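Local coordinates for protein aspartate carbamoyltransferase (Leishmania major, PDB 7K46) that probably catalyses carbamoyl transfer from carbamoyl phosphate to L-aspartate, an early step of de novo pyrimidine synthesis, at residues A[148-156]-A[280-288]; A[224-232]-A[268-278]. All blocks are in the same frame, centred on the assembly; numbering follows the deposited sequence.

Contact 1. Residues A[148-156]-A[280-288]; sequences DILTIHAEL and KAKMVVMHP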
ATOM      1  N   ASP A 148       8.091  24.890  -3.742  1.00 15.50           N
ATOM      2  CA  ASP A 148       8.769  25.741  -4.718  1.00 15.40           C
ATOM      3  C   ASP A 148       9.470  26.901  -4.019  1.00 18.89           C
ATOM      4  O   ASP A 148      10.614  27.243  -4.349  1.00 15.79           O
ATOM      5  CB  ASP A 148       7.773  26.278  -5.754  1.00 17.04           C
ATOM      6  CG  ASP A 148       7.224  25.192  -6.689  1.00 19.78           C
ATOM      7  OD1 ASP A 148       7.771  24.063  -6.732  1.00 17.86           O
ATOM      8  OD2 ASP A 148       6.224  25.482  -7.385  1.00 16.28           O
ATOM      9  N   ILE A 149       8.795  27.519  -3.048  1.00 15.33           N
ATOM     10  CA  ILE A 149       9.403  28.622  -2.302  1.00 21.03           C
ATOM     11  C   ILE A 149      10.609  28.133  -1.515  1.00 18.65           C
ATOM     12  O   ILE A 149      11.661  28.784  -1.490  1.00 18.45           O
ATOM     13  CB  ILE A 149       8.366  29.277  -1.373  1.00 19.28           C
ATOM     14  CG1 ILE A 149       7.302  30.005  -2.192  1.00 19.79           C
ATOM     15  CG2 ILE A 149       9.039  30.223  -0.391  1.00 23.00           C
ATOM     16  CD1 ILE A 149       6.205  30.545  -1.319  1.00 26.80           C
ATOM     17  N   LEU A 150      10.464  26.989  -0.835  1.00 18.49           N
ATOM     18  CA  LEU A 150      11.593  26.415  -0.099  1.00 17.20           C
ATOM     19  C   LEU A 150      12.786  26.160  -1.013  1.00 17.70           C
ATOM     20  O   LEU A 150      13.934  26.435  -0.637  1.00 19.37           O
ATOM     21  CB  LEU A 150      11.170  25.116   0.585  1.00 17.97           C
ATOM     22  CG  LEU A 150      12.288  24.295   1.240  1.00 17.71           C
ATOM     23  CD1 LEU A 150      13.047  25.110   2.305  1.00 17.93           C
ATOM     24  CD2 LEU A 150      11.694  23.033   1.844  1.00 14.35           C
ATOM     25  N   THR A 151      12.535  25.624  -2.209  1.00 16.63           N
ATOM     26  CA  THR A 151      13.620  25.334  -3.142  1.00 14.57           C
ATOM     27  C   THR A 151      14.384  26.602  -3.491  1.00 18.50           C
ATOM     28  O   THR A 151      15.619  26.626  -3.453  1.00 19.44           O
ATOM     29  CB  THR A 151      13.068  24.675  -4.407  1.00 14.40           C
ATOM     30  OG1 THR A 151      12.397  23.452  -4.057  1.00 17.55           O
ATOM     31  CG2 THR A 151      14.218  24.342  -5.384  1.00 17.52           C
ATOM     32  N   ILE A 152      13.665  27.673  -3.830  1.00 17.29           N
ATOM     33  CA  ILE A 152      14.337  28.931  -4.147  1.00 19.17           C
ATOM     34  C   ILE A 152      15.165  29.390  -2.957  1.00 20.22           C
ATOM     35  O   ILE A 152      16.356  29.697  -3.084  1.00 21.08           O
ATOM     36  CB  ILE A 152      13.313  29.999  -4.567  1.00 18.17           C
ATOM     37  CG1 ILE A 152      12.584  29.573  -5.840  1.00 18.13           C
ATOM     38  CG2 ILE A 152      14.002  31.345  -4.781  1.00 19.10           C
ATOM     39  CD1 ILE A 152      11.389  30.440  -6.172  1.00 16.16           C
ATOM     40  N   HIS A 153      14.549  29.414  -1.775  1.00 18.59           N
ATOM     41  CA  HIS A 153      15.247  29.918  -0.591  1.00 21.02           C
ATOM     42  C   HIS A 153      16.483  29.085  -0.271  1.00 21.53           C
ATOM     43  O   HIS A 153      17.549  29.628   0.054  1.00 22.68           O
ATOM     44  CB  HIS A 153      14.310  29.929   0.612  1.00 21.33           C
ATOM     45  CG  HIS A 153      14.965  30.425   1.863  1.00 22.26           C
ATOM     46  ND1 HIS A 153      14.922  31.748   2.250  1.00 27.68           N
ATOM     47  CD2 HIS A 153      15.712  29.784   2.792  1.00 24.51           C
ATOM     48  CE1 HIS A 153      15.603  31.897   3.372  1.00 29.90           C
ATOM     49  NE2 HIS A 153      16.094  30.721   3.722  1.00 28.67           N
ATOM     50  N   ALA A 154      16.353  27.762  -0.338  1.00 19.72           N
ATOM     51  CA  ALA A 154      17.470  26.891   0.009  1.00 20.24           C
ATOM     52  C   ALA A 154      18.580  26.959  -1.035  1.00 26.06           C
ATOM     53  O   ALA A 154      19.769  26.906  -0.691  1.00 20.49           O
ATOM     54  CB  ALA A 154      16.973  25.455   0.163  1.00 18.64           C
ATOM     55  N   GLU A 155      18.212  27.076  -2.315  1.00 20.20           N
ATOM     56  CA  GLU A 155      19.202  27.074  -3.387  1.00 21.24           C
ATOM     57  C   GLU A 155      19.924  28.415  -3.502  1.00 24.74           C
ATOM     58  O   GLU A 155      21.142  28.447  -3.717  1.00 25.62           O
ATOM     59  CB  GLU A 155      18.534  26.718  -4.720  1.00 18.29           C
ATOM     60  CG  GLU A 155      18.031  25.269  -4.825  1.00 21.78           C
ATOM     61  CD  GLU A 155      19.160  24.262  -5.024  1.00 25.58           C
ATOM     62  OE1 GLU A 155      20.051  24.502  -5.872  1.00 20.61           O
ATOM     63  OE2 GLU A 155      19.162  23.228  -4.330  1.00 25.29           O
ATOM     64  N   LEU A 156      19.198  29.529  -3.374  1.00 19.98           N
ATOM     65  CA  LEU A 156      19.797  30.844  -3.588  1.00 23.17           C
ATOM     66  C   LEU A 156      20.082  31.616  -2.305  1.00 28.52           C
ATOM     67  O   LEU A 156      20.852  32.584  -2.345  1.00 29.25           O
ATOM     68  CB  LEU A 156      18.888  31.699  -4.475  1.00 23.20           C
ATOM     69  CG  LEU A 156      18.563  31.123  -5.852  1.00 24.84           C
ATOM     70  CD1 LEU A 156      17.599  32.038  -6.608  1.00 21.92           C
ATOM     71  CD2 LEU A 156      19.848  30.862  -6.664  1.00 24.75           C
ATOM     72  N   LYS A 280      23.172  33.380 -15.456  1.00 27.94           N
ATOM     73  CA  LYS A 280      24.043  33.690 -14.330  1.00 31.99           C
ATOM     74  C   LYS A 280      24.723  32.428 -13.803  1.00 30.05           C
ATOM     75  O   LYS A 280      24.243  31.306 -13.982  1.00 27.71           O
ATOM     76  CB  LYS A 280      23.244  34.305 -13.175  1.00 31.16           C
ATOM     77  CG  LYS A 280      22.483  35.567 -13.498  1.00 33.65           C
ATOM     78  CD  LYS A 280      21.756  36.074 -12.261  1.00 29.50           C
ATOM     79  CE  LYS A 280      21.096  37.412 -12.553  1.00 32.10           C
ATOM     80  NZ  LYS A 280      20.536  38.038 -11.330  1.00 31.43           N
ATOM     81  N   ALA A 281      25.846  32.631 -13.111  1.00 30.19           N
ATOM     82  CA  ALA A 281      26.441  31.531 -12.355  1.00 29.10           C
ATOM     83  C   ALA A 281      25.550  31.122 -11.187  1.00 32.81           C
ATOM     84  O   ALA A 281      25.359  29.927 -10.930  1.00 35.90           O
ATOM     85  CB  ALA A 281      27.835  31.932 -11.868  1.00 32.75           C
ATOM     86  N   LYS A 282      24.969  32.095 -10.484  1.00 28.28           N
ATOM     87  CA  LYS A 282      24.119  31.831  -9.321  1.00 26.25           C
ATOM     88  C   LYS A 282      22.656  31.971  -9.745  1.00 29.22           C
ATOM     89  O   LYS A 282      22.053  33.038  -9.622  1.00 28.99           O
ATOM     90  CB  LYS A 282      24.475  32.777  -8.178  1.00 29.17           C
ATOM     91  CG  LYS A 282      23.777  32.494  -6.842  1.00 36.36           C
ATOM     92  CD  LYS A 282      24.105  33.591  -5.825  1.00 45.52           C
ATOM     93  CE  LYS A 282      23.229  33.519  -4.570  1.00 45.54           C
ATOM     94  NZ  LYS A 282      23.406  32.255  -3.823  1.00 44.10           N
ATOM     95  N   MET A 283      22.086  30.878 -10.252  1.00 25.74           N
ATOM     96  CA  MET A 283      20.660  30.813 -10.560  1.00 23.36           C
ATOM     97  C   MET A 283      20.242  29.348 -10.518  1.00 23.33           C
ATOM     98  O   MET A 283      21.082  28.451 -10.420  1.00 21.65           O
ATOM     99  CB  MET A 283      20.346  31.474 -11.917  1.00 21.17           C
ATOM    100  CG  MET A 283      21.057  30.861 -13.131  1.00 23.31           C
ATOM    101  SD  MET A 283      20.271  29.332 -13.740  1.00 22.35           S
ATOM    102  CE  MET A 283      18.790  29.991 -14.503  1.00 20.60           C
ATOM    103  N   VAL A 284      18.930  29.104 -10.574  1.00 20.14           N
ATOM    104  CA  VAL A 284      18.438  27.735 -10.675  1.00 17.66           C
ATOM    105  C   VAL A 284      17.365  27.628 -11.748  1.00 23.56           C
ATOM    106  O   VAL A 284      16.620  28.578 -12.026  1.00 18.29           O
ATOM    107  CB  VAL A 284      17.888  27.186  -9.337  1.00 22.39           C
ATOM    108  CG1 VAL A 284      19.014  27.019  -8.319  1.00 20.78           C
ATOM    109  CG2 VAL A 284      16.768  28.075  -8.800  1.00 21.09           C
ATOM    110  N   VAL A 285      17.300  26.440 -12.345  1.00 18.11           N
ATOM    111  CA  VAL A 285      16.206  26.017 -13.202  1.00 18.68           C
ATOM    112  C   VAL A 285      15.315  25.102 -12.374  1.00 19.24           C
ATOM    113  O   VAL A 285      15.804  24.168 -11.727  1.00 18.69           O
ATOM    114  CB  VAL A 285      16.728  25.292 -14.455  1.00 20.96           C
ATOM    115  CG1 VAL A 285      15.578  24.704 -15.254  1.00 18.79           C
ATOM    116  CG2 VAL A 285      17.576  26.247 -15.318  1.00 18.12           C
ATOM    117  N   MET A 286      14.016  25.368 -12.388  1.00 16.76           N
ATOM    118  CA  MET A 286      13.056  24.579 -11.642  1.00 15.29           C
ATOM    119  C   MET A 286      11.925  24.149 -12.570  1.00 16.38           C
ATOM    120  O   MET A 286      11.719  24.718 -13.644  1.00 18.93           O
ATOM    121  CB  MET A 286      12.502  25.376 -10.444  1.00 14.98           C
ATOM    122  CG  MET A 286      13.575  25.734  -9.403  1.00 17.52           C
ATOM    123  SD  MET A 286      12.980  26.910  -8.156  1.00 19.26           S
ATOM    124  CE  MET A 286      11.554  26.044  -7.471  1.00 16.62           C
ATOM    125  N   HIS A 287      11.188  23.135 -12.131  1.00 15.32           N
ATOM    126  CA  HIS A 287      10.098  22.558 -12.906  1.00 17.35           C
ATOM    127  C   HIS A 287       9.328  21.671 -11.940  1.00 17.31           C
ATOM    128  O   HIS A 287       9.939  20.827 -11.276  1.00 16.31           O
ATOM    129  CB  HIS A 287      10.645  21.749 -14.088  1.00 15.94           C
ATOM    130  CG  HIS A 287       9.612  21.332 -15.090  1.00 16.24           C
ATOM    131  ND1 HIS A 287       8.422  20.732 -14.737  1.00 17.02           N
ATOM    132  CD2 HIS A 287       9.613  21.399 -16.445  1.00 17.60           C
ATOM    133  CE1 HIS A 287       7.730  20.454 -15.829  1.00 19.42           C
ATOM    134  NE2 HIS A 287       8.431  20.850 -16.878  1.00 19.72           N
ATOM    135  N   PRO A 288       8.010  21.845 -11.807  1.00 17.14           N
ATOM    136  CA  PRO A 288       7.264  21.026 -10.836  1.00 16.72           C
ATOM    137  C   PRO A 288       7.222  19.548 -11.194  1.00 20.33           C
ATOM    138  O   PRO A 288       7.024  18.719 -10.289  1.00 18.96           O
ATOM    139  CB  PRO A 288       5.858  21.653 -10.851  1.00 16.85           C
ATOM    140  CG  PRO A 288       5.749  22.297 -12.231  1.00 19.57           C
ATOM    141  CD  PRO A 288       7.147  22.807 -12.519  1.00 18.35           C
TER
HETATM  142  O   HOH W   1      23.378  30.057  -4.800  1.00 37.30           O
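The ammonium group of K282 donates to the carbonyl at the C-terminal end of helix 142-156, with NZ 3.0 Å from L156 O. It approaches above the carbonyl plane, 39° out of it, instead of along a lone pair. A long, flexible lysine suits this place: its chain runs extended until the last torsion turns NZ toward the helix end, whose partial negative charge would probably favour a cation. Beside it, L156 CD2 rests 4.0 Å from M283 CA. Further along, V284 CG1 lies 3.6 Å from E155 CB, the compact valine meeting the aliphatic root of the glutamate, whose carboxylate is bound by R309 and Y313. M286 reaches the helix at D148, T151 and I152. Its SD lies 3.6 Å from I152 CG1, the two chains crossing at about a right angle, while a turn at chi3 (57°) brings CE to 3.7 Å from T151 CB, tip to tip. That methyl also makes a van der Waals contact, at 3.5 Å, with D148 O, which accepts from I152 N within the helix. Segment 148-156 and strand 284-286, the outermost of its sheet within this chain, run nearly antiparallel, and the contact joins the carbamoyl-phosphate and aspartate family regions. Its chemistry implies a largely apolar seam, buried at V284 and M286 and adaptable at the methionine, with a hydrogen bond from a lysine ammonium at the more exposed helix end.

Contact 2. Residues A[224-232]-A[268-278]; sequences ASGLTPEIV and SLLIDKARLAH
The loop before helix 229-234 comes against the end of helix 262-269, G226 and S268 approaching to 4.7 Å between CA atoms, and one backbone bond ties them: L227 N lies 2.9 Å from S268 O, with an N-H...O angle of 167°. G226 CA settles 3.6 Å from S268 O, and glycine suits the place because a side chain there would run into S268 CB. L227 points at 268-278, its CD1 3.9 Å from I271 CG1, while its CB lies over one face of the R275 guanidinium, offset toward the rim. That flat group is held from its edge, since NE and NH2 both donate to L270 O, at 2.8 and 2.9 Å, with the acceptor in the guanidinium plane. Bends at chi2 (83°) and chi3 (71°) curl the arginine back to reach it, and its CD meets V232 CG2 at 3.9 Å. At the outer end P229 CB stands 3.6 Å from the centroid of the H278 ring, almost on the ring normal, a CH-pi contact. T228 caps helix 229-234 through I231 N, and D272 caps helix 273-276 through R275 N. The arginine thus serves twice: its NE and NH2 hold the L270 carbonyl, which would fix the guanidinium's rotation, while one face packs on L227 CB.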
ATOM      1  N   ALA A 224       6.440  38.311 -22.380  1.00 23.28           N
ATOM      2  CA  ALA A 224       7.138  38.055 -23.635  1.00 26.20           C
ATOM      3  C   ALA A 224       6.729  36.683 -24.160  1.00 24.61           C
ATOM      4  O   ALA A 224       6.292  35.815 -23.402  1.00 21.14           O
ATOM      5  CB  ALA A 224       8.661  38.134 -23.466  1.00 25.45           C
ATOM      6  N   SER A 225       6.877  36.485 -25.469  1.00 21.12           N
ATOM      7  CA  SER A 225       6.460  35.224 -26.072  1.00 24.84           C
ATOM      8  C   SER A 225       7.576  34.190 -26.133  1.00 25.92           C
ATOM      9  O   SER A 225       7.331  33.062 -26.577  1.00 27.37           O
ATOM     10  CB  SER A 225       5.906  35.461 -27.484  1.00 27.15           C
ATOM     11  OG  SER A 225       6.918  35.956 -28.348  1.00 32.60           O
ATOM     12  N   GLY A 226       8.783  34.532 -25.700  1.00 21.95           N
ATOM     13  CA  GLY A 226       9.872  33.577 -25.735  1.00 22.48           C
ATOM     14  C   GLY A 226      11.034  34.064 -24.905  1.00 25.63           C
ATOM     15  O   GLY A 226      11.112  35.240 -24.542  1.00 22.25           O
ATOM     16  N   LEU A 227      11.928  33.130 -24.589  1.00 23.79           N
ATOM     17  CA  LEU A 227      13.168  33.463 -23.909  1.00 20.34           C
ATOM     18  C   LEU A 227      14.138  34.106 -24.888  1.00 23.58           C
ATOM     19  O   LEU A 227      14.118  33.827 -26.088  1.00 23.16           O
ATOM     20  CB  LEU A 227      13.806  32.211 -23.294  1.00 21.58           C
ATOM     21  CG  LEU A 227      13.033  31.518 -22.175  1.00 22.15           C
ATOM     22  CD1 LEU A 227      13.631  30.139 -21.834  1.00 20.01           C
ATOM     23  CD2 LEU A 227      12.998  32.417 -20.943  1.00 22.04           C
ATOM     24  N   THR A 228      14.978  34.985 -24.361  1.00 24.40           N
ATOM     25  CA  THR A 228      16.043  35.655 -25.087  1.00 26.00           C
ATOM     26  C   THR A 228      17.270  35.650 -24.200  1.00 24.06           C
ATOM     27  O   THR A 228      17.158  35.480 -22.976  1.00 21.58           O
ATOM     28  CB  THR A 228      15.676  37.107 -25.431  1.00 26.45           C
ATOM     29  OG1 THR A 228      15.584  37.851 -24.210  1.00 27.34           O
ATOM     30  CG2 THR A 228      14.344  37.190 -26.177  1.00 25.28           C
ATOM     31  N   PRO A 229      18.466  35.847 -24.765  1.00 23.23           N
ATOM     32  CA  PRO A 229      19.660  35.919 -23.913  1.00 30.16           C
ATOM     33  C   PRO A 229      19.557  36.989 -22.840  1.00 30.77           C
ATOM     34  O   PRO A 229      20.062  36.790 -21.729  1.00 28.60           O
ATOM     35  CB  PRO A 229      20.787  36.224 -24.913  1.00 35.90           C
ATOM     36  CG  PRO A 229      20.296  35.673 -26.199  1.00 30.53           C
ATOM     37  CD  PRO A 229      18.815  35.949 -26.196  1.00 27.78           C
ATOM     38  N   GLU A 230      18.899  38.114 -23.141  1.00 25.24           N
ATOM     39  CA  GLU A 230      18.783  39.195 -22.168  1.00 31.26           C
ATOM     40  C   GLU A 230      17.886  38.795 -21.004  1.00 26.34           C
ATOM     41  O   GLU A 230      18.212  39.066 -19.841  1.00 27.16           O
ATOM     42  CB  GLU A 230      18.249  40.459 -22.848  1.00 29.21           C
ATOM     43  CG  GLU A 230      19.212  41.079 -23.856  1.00 38.68           C
ATOM     44  CD  GLU A 230      19.330  40.291 -25.164  1.00 48.18           C
ATOM     45  OE1 GLU A 230      18.374  39.575 -25.549  1.00 34.45           O
ATOM     46  OE2 GLU A 230      20.395  40.391 -25.811  1.00 52.56           O
ATOM     47  N   ILE A 231      16.758  38.144 -21.288  1.00 23.34           N
ATOM     48  CA  ILE A 231      15.879  37.702 -20.207  1.00 24.91           C
ATOM     49  C   ILE A 231      16.573  36.639 -19.363  1.00 27.22           C
ATOM     50  O   ILE A 231      16.550  36.690 -18.126  1.00 23.54           O
ATOM     51  CB  ILE A 231      14.543  37.183 -20.769  1.00 24.09           C
ATOM     52  CG1 ILE A 231      13.724  38.331 -21.363  1.00 24.84           C
ATOM     53  CG2 ILE A 231      13.752  36.456 -19.676  1.00 20.06           C
ATOM     54  CD1 ILE A 231      12.484  37.873 -22.129  1.00 27.58           C
ATOM     55  N   VAL A 232      17.186  35.651 -20.025  1.00 23.88           N
ATOM     56  CA  VAL A 232      17.875  34.569 -19.320  1.00 21.69           C
ATOM     57  C   VAL A 232      18.954  35.134 -18.400  1.00 25.49           C
ATOM     58  O   VAL A 232      19.055  34.759 -17.224  1.00 22.87           O
ATOM     59  CB  VAL A 232      18.459  33.569 -20.334  1.00 23.75           C
ATOM     60  CG1 VAL A 232      19.410  32.590 -19.647  1.00 25.20           C
ATOM     61  CG2 VAL A 232      17.321  32.823 -21.053  1.00 22.66           C
ATOM     62  N   SER A 268      11.032  28.406 -28.646  1.00 22.59           N
ATOM     63  CA  SER A 268      11.204  29.669 -27.937  0.63 26.09           C
ATOM     64  C   SER A 268      11.104  29.519 -26.422  1.00 25.79           C
ATOM     65  O   SER A 268      11.524  30.428 -25.699  1.00 23.13           O
ATOM     66  CB  SER A 268      10.185  30.704 -28.429  0.63 26.66           C
ATOM     67  OG  SER A 268       8.860  30.208 -28.382  0.63 29.28           O
ATOM     68  N   LEU A 269      10.572  28.399 -25.924  1.00 21.46           N
ATOM     69  CA  LEU A 269      10.498  28.158 -24.489  1.00 21.27           C
ATOM     70  C   LEU A 269      11.521  27.144 -23.993  1.00 21.43           C
ATOM     71  O   LEU A 269      11.725  27.037 -22.775  1.00 20.63           O
ATOM     72  CB  LEU A 269       9.092  27.671 -24.098  1.00 22.95           C
ATOM     73  CG  LEU A 269       7.814  28.418 -24.510  1.00 35.11           C
ATOM     74  CD1 LEU A 269       6.682  28.089 -23.527  1.00 35.08           C
ATOM     75  CD2 LEU A 269       7.990  29.916 -24.603  1.00 27.52           C
ATOM     76  N   LEU A 270      12.164  26.405 -24.898  1.00 19.23           N
ATOM     77  CA  LEU A 270      13.054  25.309 -24.521  1.00 22.86           C
ATOM     78  C   LEU A 270      14.206  25.803 -23.657  1.00 23.10           C
ATOM     79  O   LEU A 270      14.845  26.811 -23.970  1.00 23.31           O
ATOM     80  CB  LEU A 270      13.607  24.639 -25.786  1.00 23.25           C
ATOM     81  CG  LEU A 270      14.723  23.609 -25.570  1.00 26.44           C
ATOM     82  CD1 LEU A 270      14.213  22.425 -24.768  1.00 22.76           C
ATOM     83  CD2 LEU A 270      15.313  23.141 -26.905  1.00 30.05           C
ATOM     84  N   ILE A 271      14.481  25.088 -22.567  1.00 19.19           N
ATOM     85  CA  ILE A 271      15.664  25.340 -21.751  1.00 22.19           C
ATOM     86  C   ILE A 271      16.614  24.168 -21.951  1.00 20.33           C
ATOM     87  O   ILE A 271      16.272  23.020 -21.633  1.00 20.77           O
ATOM     88  CB  ILE A 271      15.314  25.534 -20.264  1.00 19.48           C
ATOM     89  CG1 ILE A 271      14.459  26.793 -20.066  1.00 20.65           C
ATOM     90  CG2 ILE A 271      16.591  25.673 -19.429  1.00 21.98           C
ATOM     91  CD1 ILE A 271      13.865  26.887 -18.667  1.00 24.13           C
ATOM     92  N   ASP A 272      17.792  24.446 -22.507  1.00 22.01           N
ATOM     93  CA  ASP A 272      18.810  23.426 -22.734  1.00 25.42           C
ATOM     94  C   ASP A 272      20.174  24.049 -22.451  1.00 23.59           C
ATOM     95  O   ASP A 272      20.273  25.176 -21.960  1.00 24.73           O
ATOM     96  CB  ASP A 272      18.709  22.850 -24.156  1.00 22.04           C
ATOM     97  CG  ASP A 272      18.834  23.913 -25.239  1.00 27.69           C
ATOM     98  OD1 ASP A 272      18.994  25.109 -24.905  1.00 23.64           O
ATOM     99  OD2 ASP A 272      18.757  23.547 -26.436  1.00 27.32           O
ATOM    100  N   LYS A 273      21.233  23.302 -22.770  1.00 24.19           N
ATOM    101  CA  LYS A 273      22.584  23.790 -22.521  1.00 27.88           C
ATOM    102  C   LYS A 273      22.853  25.079 -23.291  1.00 26.08           C
ATOM    103  O   LYS A 273      23.451  26.015 -22.753  1.00 27.80           O
ATOM    104  CB  LYS A 273      23.603  22.710 -22.886  1.00 30.23           C
ATOM    105  CG  LYS A 273      25.039  23.054 -22.523  1.00 36.20           C
ATOM    106  CD  LYS A 273      26.006  21.884 -22.780  1.00 40.13           C
ATOM    107  CE  LYS A 273      26.302  21.697 -24.266  1.00 52.12           C
ATOM    108  NZ  LYS A 273      27.374  20.687 -24.528  1.00 59.49           N
ATOM    109  N   ALA A 274      22.404  25.150 -24.546  1.00 30.93           N
ATOM    110  CA  ALA A 274      22.599  26.366 -25.330  1.00 31.19           C
ATOM    111  C   ALA A 274      21.931  27.560 -24.661  1.00 28.12           C
ATOM    112  O   ALA A 274      22.497  28.662 -24.622  1.00 26.20           O
ATOM    113  CB  ALA A 274      22.062  26.172 -26.749  1.00 29.43           C
ATOM    114  N   ARG A 275      20.727  27.359 -24.123  1.00 23.38           N
ATOM    115  CA  ARG A 275      20.024  28.447 -23.452  1.00 22.58           C
ATOM    116  C   ARG A 275      20.757  28.892 -22.191  1.00 26.51           C
ATOM    117  O   ARG A 275      20.815  30.089 -21.887  1.00 24.56           O
ATOM    118  CB  ARG A 275      18.599  28.017 -23.103  1.00 24.49           C
ATOM    119  CG  ARG A 275      17.744  29.152 -22.534  1.00 22.79           C
ATOM    120  CD  ARG A 275      17.155  29.980 -23.663  1.00 23.96           C
ATOM    121  NE  ARG A 275      16.126  29.223 -24.366  1.00 25.45           N
ATOM    122  CZ  ARG A 275      15.590  29.587 -25.522  1.00 29.06           C
ATOM    123  NH1 ARG A 275      15.978  30.684 -26.145  1.00 24.14           N
ATOM    124  NH2 ARG A 275      14.647  28.825 -26.069  1.00 26.55           N
ATOM    125  N   LEU A 276      21.315  27.950 -21.437  1.00 22.47           N
ATOM    126  CA  LEU A 276      21.981  28.315 -20.191  1.00 25.36           C
ATOM    127  C   LEU A 276      23.335  28.976 -20.405  1.00 28.15           C
ATOM    128  O   LEU A 276      23.949  29.404 -19.422  1.00 28.12           O
ATOM    129  CB  LEU A 276      22.166  27.083 -19.303  1.00 25.66           C
ATOM    130  CG  LEU A 276      20.934  26.582 -18.554  1.00 25.02           C
ATOM    131  CD1 LEU A 276      21.374  25.602 -17.468  1.00 26.12           C
ATOM    132  CD2 LEU A 276      20.127  27.729 -17.958  1.00 22.66           C
ATOM    133  N   ALA A 277      23.818  29.059 -21.650  1.00 27.44           N
ATOM    134  CA  ALA A 277      25.084  29.740 -21.907  1.00 31.82           C
ATOM    135  C   ALA A 277      25.033  31.199 -21.472  1.00 32.99           C
ATOM    136  O   ALA A 277      26.065  31.775 -21.112  1.00 32.29           O
ATOM    137  CB  ALA A 277      25.448  29.641 -23.389  1.00 29.78           C
ATOM    138  N   HIS A 278      23.849  31.806 -21.484  1.00 28.91           N
ATOM    139  CA  HIS A 278      23.679  33.197 -21.085  1.00 31.29           C
ATOM    140  C   HIS A 278      23.196  33.357 -19.647  1.00 30.04           C
ATOM    141  O   HIS A 278      23.013  34.490 -19.198  1.00 26.54           O
ATOM    142  CB  HIS A 278      22.706  33.900 -22.036  1.00 31.48           C
ATOM    143  CG  HIS A 278      23.181  33.955 -23.457  1.00 33.05           C
ATOM    144  ND1 HIS A 278      22.749  33.070 -24.420  1.00 38.22           N
ATOM    145  CD2 HIS A 278      24.055  34.787 -24.074  1.00 36.23           C
ATOM    146  CE1 HIS A 278      23.336  33.354 -25.570  1.00 35.22           C
ATOM    147  NE2 HIS A 278      24.132  34.393 -25.389  1.00 37.78           N
TER
HETATM  148  O   HOH W   2       6.306  31.139 -28.347  1.00 36.55           O

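Both contacts involve the five-stranded parallel sheet of the aspartate-binding region: contact 1 uses its outermost strand 284-286, whereas contact 2 starts where strand 220-224, the other outermost one, ends, and reaches across to inner strands 163-167 and 237-240. Their centres are about 17 Å apart, and they meet directly, V285 CG2 lying 4.0 Å from L276 CD2 and 4.3 Å from I271 CG2. V284 and M286 face the helix of contact 1, while V285 between them serves contact 2. E294 adds a second connection, bonding the H287 ring and the backbone of I271. Strand 284-286 leads into the HPLPR sequence, which in relatives belongs to the active site, so contact 1 is probably the closer to it.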